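Local structure of interferon gamma receptor 1 (4EQ3) at residues I84-I87 with Q92-Y95. The protein probably binds the cytokine interferon gamma, the chain here being a two-domain portion of a longer transmembrane receptor. Sequence-based numbering, arbitrary orientation.
Sequences IKAI and QSQY
With CG set between its backbone N and carbonyl carbon (chi1 66°) and the rest of the chain extended, Lys85 runs across one face of the Tyr95 ring toward Gln92. The ring is brought to meet it by a chi1 of -84°, which places CG beside the backbone N of Tyr95. Lys85 CB lies 3.8 Å from the ring centroid in a CH-pi contact, and Lys85 CG follows over the CE1 side. At the far end Lys85 NZ donates to Gln92 OE1 at 2.9 Å, approaching from above the carbonyl plane, while a water joins NZ to Tyr95 OH. All this sits on the hairpin of strands 81-88 and 91-97 in the N-terminal fibronectin type III-like domain, at the edge of a four-stranded antiparallel sheet whose next strand, 40-46, flanks 81-88. The pairing is irregular at Ser93. Its N bonds to Ala86 O at 2.8 Å in the usual way, but Ala86 N is met by the hydroxyl, Ser93 OG, at 2.9 Å and nearly straight (173°). The same OG donates to Gln94 O, so the serine relays the bond from Ala86 N to a carbonyl of its own strand; beyond it, Ile84 and Val96 are joined by a backbone hydrogen bond.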
loop_
_atom_site.group_PDB
_atom_site.type_symbol
_atom_site.label_atom_id
_atom_site.label_comp_id
_atom_site.label_asym_id
_atom_site.label_seq_id
_atom_site.Cartn_x
_atom_site.Cartn_y
_atom_site.Cartn_z
ATOM N N ILE A 84 -20.282 1.755 9.887
ATOM C CA ILE A 84 -21.267 1.410 8.879
ATOM C C ILE A 84 -22.573 1.028 9.530
ATOM O O ILE A 84 -22.588 0.297 10.508
ATOM C CB ILE A 84 -20.815 0.194 8.047
ATOM C CG1 ILE A 84 -19.340 0.328 7.635
ATOM C CG2 ILE A 84 -21.740 0.013 6.840
ATOM C CD1 ILE A 84 -18.458 -0.781 8.148
ATOM N N LYS A 85 -23.678 1.487 8.956
ATOM C CA LYS A 85 -24.988 1.015 9.391
ATOM C C LYS A 85 -25.694 0.385 8.203
ATOM O O LYS A 85 -25.388 0.709 7.057
ATOM C CB LYS A 85 -25.837 2.162 9.949
ATOM C CG LYS A 85 -26.224 3.196 8.896
ATOM C CD LYS A 85 -27.221 4.212 9.446
ATOM C CE LYS A 85 -27.406 5.368 8.476
ATOM N NZ LYS A 85 -28.410 6.363 8.951
ATOM N N ALA A 86 -26.645 -0.502 8.489
ATOM C CA ALA A 86 -27.430 -1.170 7.455
ATOM C C ALA A 86 -28.846 -0.610 7.358
ATOM O O ALA A 86 -29.478 -0.292 8.368
ATOM C CB ALA A 86 -27.488 -2.662 7.726
ATOM N N ILE A 87 -29.343 -0.511 6.130
ATOM C CA ILE A 87 -30.721 -0.118 5.898
ATOM C C ILE A 87 -31.487 -1.257 5.239
ATOM O O ILE A 87 -31.098 -1.753 4.180
ATOM C CB ILE A 87 -30.812 1.122 5.012
ATOM C CG1 ILE A 87 -29.911 2.229 5.564
ATOM C CG2 ILE A 87 -32.259 1.583 4.917
ATOM C CD1 ILE A 87 -29.767 3.409 4.629
ATOM N N GLN A 92 -33.479 0.795 9.983
ATOM C CA GLN A 92 -32.037 1.026 10.033
ATOM C C GLN A 92 -31.428 0.290 11.212
ATOM O O GLN A 92 -32.078 0.105 12.247
ATOM C CB GLN A 92 -31.735 2.508 10.202
ATOM C CG GLN A 92 -32.034 3.367 9.001
ATOM C CD GLN A 92 -31.446 4.754 9.160
ATOM O OE1 GLN A 92 -30.743 5.030 10.136
ATOM N NE2 GLN A 92 -31.725 5.634 8.202
ATOM N N SER A 93 -30.178 -0.132 11.068
ATOM C CA SER A 93 -29.451 -0.636 12.222
ATOM C C SER A 93 -28.688 0.525 12.855
ATOM O O SER A 93 -28.695 1.647 12.337
ATOM C CB SER A 93 -28.483 -1.759 11.839
ATOM O OG SER A 93 -27.348 -1.233 11.179
ATOM N N GLN A 94 -28.032 0.255 13.976
ATOM C CA GLN A 94 -27.127 1.233 14.554
ATOM C C GLN A 94 -25.806 1.062 13.818
ATOM O O GLN A 94 -25.625 0.093 13.071
ATOM C CB GLN A 94 -26.941 0.986 16.048
ATOM C CG GLN A 94 -28.242 0.897 16.842
ATOM C CD GLN A 94 -28.955 2.244 16.993
ATOM O OE1 GLN A 94 -28.627 3.227 16.320
ATOM N NE2 GLN A 94 -29.947 2.284 17.879
ATOM N N TYR A 95 -24.888 1.997 14.024
ATOM C CA TYR A 95 -23.589 1.934 13.378
ATOM C C TYR A 95 -22.674 0.978 14.113
ATOM O O TYR A 95 -22.776 0.816 15.317
ATOM C CB TYR A 95 -22.933 3.303 13.369
ATOM C CG TYR A 95 -23.339 4.207 12.238
ATOM C CD1 TYR A 95 -22.989 3.914 10.923
ATOM C CD2 TYR A 95 -24.034 5.377 12.487
ATOM C CE1 TYR A 95 -23.344 4.758 9.892
ATOM C CE2 TYR A 95 -24.392 6.222 11.464
ATOM C CZ TYR A 95 -24.047 5.911 10.172
ATOM O OH TYR A 95 -24.407 6.763 9.157
HETATM O O HOH W 1 -26.392 8.605 9.605
#